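Local coordinates for protein BWI-1=PROTEASE inhibitor/trypsin inhibitor (PDB 3RDY) that inhibits trypsin as a serine protease inhibitor of the potato type I family from buckwheat, at residues 15-20 / 36-41. Sequence-based numbering, arbitrary orientation.
Sequences SGKQEW and ENENED
With CG anti to the backbone N (chi1 -177°), Asn39 sends its amide from the end of helix 28-38 into the bend of residues 15-17, while Lys17 is also anti at chi1 (179°): its CG lies over the rim of one face of the Trp20 ring, and the extended chain carries NZ to Glu38. Asn39 ND2 donates a nearly straight bond to Lys17 O at 2.9 Å, with the acceptor almost in the amide plane, and a weak one to Ser15 O at 3.3 Å. Asn39 OD1 accepts from Asp41 N at 3.0 Å, which closes an Asx turn and fixes the rotation of the amide. Replaced by alanine, Asn39 would keep its CB against the indole, but Lys17 O is likely to lose its side-chain donor and Asp41 N its turn acceptor. Asn39 CB meets the edge of the Trp20 ring, 4.0 Å from Trp20 CZ2. Glu38 OE1 is gripped twice, from opposite faces of the carboxylate plane: Lys17 NZ forms a salt bridge on the syn side at 2.8 Å, and Trp20 NE1 donates on the anti side, also at 2.8 Å, through a bent N-H (131°). Lys17 NZ also forms a salt bridge with Glu22, so the ammonium is shared between two carboxylates. A water bridges Lys17 N to Glu38 O, 2.6 Å from the latter. Trp20 also meets Val78, so the contact ties the N-terminal loop and the C-terminal segment to the exit of helix 28-38, which accompanies the parallel strands 43-48 and 61-66 in the potato inhibitor I (CI-2) fold.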
ATOM      1  N   SER A  15      -2.239  10.398 -10.774  1.00 33.83           N
ATOM      2  CA  SER A  15      -1.288  11.439 -10.441  1.00 38.94           C
ATOM      3  C   SER A  15      -0.561  11.132  -9.131  1.00 32.88           C
ATOM      4  O   SER A  15      -1.088  10.444  -8.246  1.00 32.57           O
ATOM      5  CB  SER A  15      -2.006  12.776 -10.300  1.00 39.48           C
ATOM      6  OG  SER A  15      -2.867  12.713  -9.177  1.00 47.16           O
ATOM      7  N   GLY A  16       0.653  11.651  -9.020  1.00 31.69           N
ATOM      8  CA  GLY A  16       1.389  11.587  -7.774  1.00 32.41           C
ATOM      9  C   GLY A  16       2.201  10.316  -7.690  1.00 29.00           C
ATOM     10  O   GLY A  16       2.292   9.582  -8.670  1.00 27.88           O
ATOM     11  N   LYS A  17       2.801  10.072  -6.522  1.00 27.03           N
ATOM     12  CA  LYS A  17       3.706   8.943  -6.346  1.00 27.20           C
ATOM     13  C   LYS A  17       2.918   7.638  -6.475  1.00 25.70           C
ATOM     14  O   LYS A  17       1.842   7.521  -5.902  1.00 25.67           O
ATOM     15  CB  LYS A  17       4.390   9.042  -4.969  1.00 26.73           C
ATOM     16  CG  LYS A  17       5.366   7.884  -4.666  1.00 28.40           C
ATOM     17  CD  LYS A  17       6.219   8.233  -3.466  1.00 28.62           C
ATOM     18  CE  LYS A  17       7.213   7.137  -3.124  1.00 26.00           C
ATOM     19  NZ  LYS A  17       8.114   7.517  -1.959  1.00 26.89           N
ATOM     20  N   GLN A  18       3.455   6.671  -7.219  1.00 26.41           N
ATOM     21  CA  GLN A  18       2.702   5.445  -7.539  1.00 24.24           C
ATOM     22  C   GLN A  18       3.204   4.171  -6.862  1.00 23.48           C
ATOM     23  O   GLN A  18       2.537   3.134  -6.933  1.00 24.51           O
ATOM     24  CB  GLN A  18       2.712   5.211  -9.058  1.00 25.70           C
ATOM     25  CG  GLN A  18       1.972   6.291  -9.877  1.00 28.66           C
ATOM     26  CD  GLN A  18       0.508   6.422  -9.472  1.00 26.98           C
ATOM     27  OE1 GLN A  18       0.114   7.417  -8.860  1.00 31.23           O
ATOM     28  NE2 GLN A  18      -0.296   5.418  -9.793  1.00 23.50           N
ATOM     29  N   GLU A  19       4.396   4.207  -6.277  1.00 22.54           N
ATOM     30  CA  GLU A  19       4.940   2.986  -5.657  1.00 23.10           C
ATOM     31  C   GLU A  19       5.933   3.307  -4.560  1.00 24.65           C
ATOM     32  O   GLU A  19       6.591   4.359  -4.587  1.00 25.01           O
ATOM     33  CB  GLU A  19       5.604   2.083  -6.714  1.00 28.23           C
ATOM     34  CG  GLU A  19       6.843   2.683  -7.325  1.00 28.35           C
ATOM     35  CD  GLU A  19       6.530   3.780  -8.325  1.00 34.50           C
ATOM     36  OE1 GLU A  19       5.663   3.564  -9.210  1.00 36.95           O
ATOM     37  OE2 GLU A  19       7.155   4.854  -8.220  1.00 41.86           O
ATOM     38  N   TRP A  20       6.034   2.388  -3.597  1.00 22.60           N
ATOM     39  CA  TRP A  20       6.794   2.606  -2.365  1.00 23.52           C
ATOM     40  C   TRP A  20       7.663   1.390  -2.036  1.00 22.80           C
ATOM     41  O   TRP A  20       7.463   0.751  -0.995  1.00 24.07           O
ATOM     42  CB  TRP A  20       5.821   2.859  -1.197  1.00 24.72           C
ATOM     43  CG  TRP A  20       5.111   4.210  -1.244  1.00 27.61           C
ATOM     44  CD1 TRP A  20       5.490   5.367  -0.597  1.00 25.93           C
ATOM     45  CD2 TRP A  20       3.905   4.534  -1.964  1.00 25.13           C
ATOM     46  NE1 TRP A  20       4.606   6.379  -0.883  1.00 26.55           N
ATOM     47  CE2 TRP A  20       3.624   5.905  -1.713  1.00 25.29           C
ATOM     48  CE3 TRP A  20       3.048   3.810  -2.807  1.00 21.67           C
ATOM     49  CZ2 TRP A  20       2.505   6.566  -2.255  1.00 23.59           C
ATOM     50  CZ3 TRP A  20       1.926   4.463  -3.340  1.00 23.44           C
ATOM     51  CH2 TRP A  20       1.689   5.842  -3.086  1.00 26.12           C
ATOM     52  N   GLU A  36      -0.072   7.736   2.658  1.00 24.36           N
ATOM     53  CA  GLU A  36      -1.176   8.698   2.590  1.00 26.79           C
ATOM     54  C   GLU A  36      -0.687  10.148   2.676  1.00 29.07           C
ATOM     55  O   GLU A  36      -1.280  11.043   2.069  1.00 28.79           O
ATOM     56  CB  GLU A  36      -2.233   8.378   3.645  1.00 27.06           C
ATOM     57  CG  GLU A  36      -3.069   7.130   3.282  1.00 26.52           C
ATOM     58  CD  GLU A  36      -4.038   6.746   4.358  1.00 31.10           C
ATOM     59  OE1 GLU A  36      -4.080   7.439   5.403  1.00 34.94           O
ATOM     60  OE2 GLU A  36      -4.753   5.745   4.167  1.00 28.35           O
ATOM     61  N   ASN A  37       0.414  10.365   3.394  1.00 28.28           N
ATOM     62  CA  ASN A  37       1.080  11.666   3.425  1.00 30.52           C
ATOM     63  C   ASN A  37       1.743  12.019   2.096  1.00 34.17           C
ATOM     64  O   ASN A  37       1.731  13.184   1.681  1.00 31.34           O
ATOM     65  CB  ASN A  37       2.143  11.693   4.524  1.00 31.51           C
ATOM     66  CG  ASN A  37       1.560  11.924   5.907  1.00 45.02           C
ATOM     67  OD1 ASN A  37       2.176  11.562   6.920  1.00 51.07           O
ATOM     68  ND2 ASN A  37       0.375  12.531   5.965  1.00 46.76           N
ATOM     69  N   GLU A  38       2.307  11.013   1.420  1.00 27.15           N
ATOM     70  CA  GLU A  38       3.084  11.240   0.209  1.00 28.20           C
ATOM     71  C   GLU A  38       2.236  11.334  -1.034  1.00 29.85           C
ATOM     72  O   GLU A  38       2.671  11.897  -2.037  1.00 30.53           O
ATOM     73  CB  GLU A  38       4.150  10.159   0.024  1.00 28.55           C
ATOM     74  CG  GLU A  38       5.225  10.218   1.123  1.00 28.61           C
ATOM     75  CD  GLU A  38       6.383   9.287   0.873  1.00 30.92           C
ATOM     76  OE1 GLU A  38       6.261   8.419  -0.006  1.00 29.58           O
ATOM     77  OE2 GLU A  38       7.426   9.430   1.552  1.00 31.45           O
ATOM     78  N   ASN A  39       1.040  10.769  -0.974  1.00 26.47           N
ATOM     79  CA  ASN A  39       0.093  10.875  -2.078  1.00 29.68           C
ATOM     80  C   ASN A  39      -1.276  11.114  -1.493  1.00 30.49           C
ATOM     81  O   ASN A  39      -1.944  10.200  -1.022  1.00 30.03           O
ATOM     82  CB  ASN A  39       0.133   9.639  -2.997  1.00 29.24           C
ATOM     83  CG  ASN A  39      -0.803   9.764  -4.197  1.00 29.27           C
ATOM     84  OD1 ASN A  39      -1.797  10.478  -4.140  1.00 31.04           O
ATOM     85  ND2 ASN A  39      -0.505   9.044  -5.267  1.00 28.93           N
ATOM     86  N   GLU A  40      -1.682  12.377  -1.510  1.00 30.99           N
ATOM     87  CA  GLU A  40      -2.913  12.811  -0.875  1.00 34.79           C
ATOM     88  C   GLU A  40      -4.204  12.338  -1.544  1.00 33.02           C
ATOM     89  O   GLU A  40      -5.300  12.575  -1.029  1.00 37.30           O
ATOM     90  CB  GLU A  40      -2.894  14.347  -0.756  1.00 38.18           C
ATOM     91  CG  GLU A  40      -1.706  14.876   0.046  1.00 41.09           C
ATOM     92  N   ASP A  41      -4.086  11.630  -2.661  1.00 32.59           N
ATOM     93  CA  ASP A  41      -5.260  11.085  -3.338  1.00 31.08           C
ATOM     94  C   ASP A  41      -5.621   9.658  -2.951  1.00 29.43           C
ATOM     95  O   ASP A  41      -6.652   9.147  -3.383  1.00 31.46           O
ATOM     96  CB  ASP A  41      -5.066  11.111  -4.846  1.00 34.23           C
ATOM     97  CG  ASP A  41      -5.130  12.511  -5.411  1.00 47.46           C
ATOM     98  OD1 ASP A  41      -4.619  12.708  -6.538  1.00 48.48           O
ATOM     99  OD2 ASP A  41      -5.678  13.399  -4.720  1.00 45.76           O
TER
HETATM  100  O   HOH W   1      -2.707   8.175  -7.562  1.00 28.23           O
HETATM  101  O   HOH W   2      -4.598  10.206  -8.928  1.00 37.69           O
HETATM  102  O   HOH W   3       2.366  12.171  -4.628  1.00 30.81           O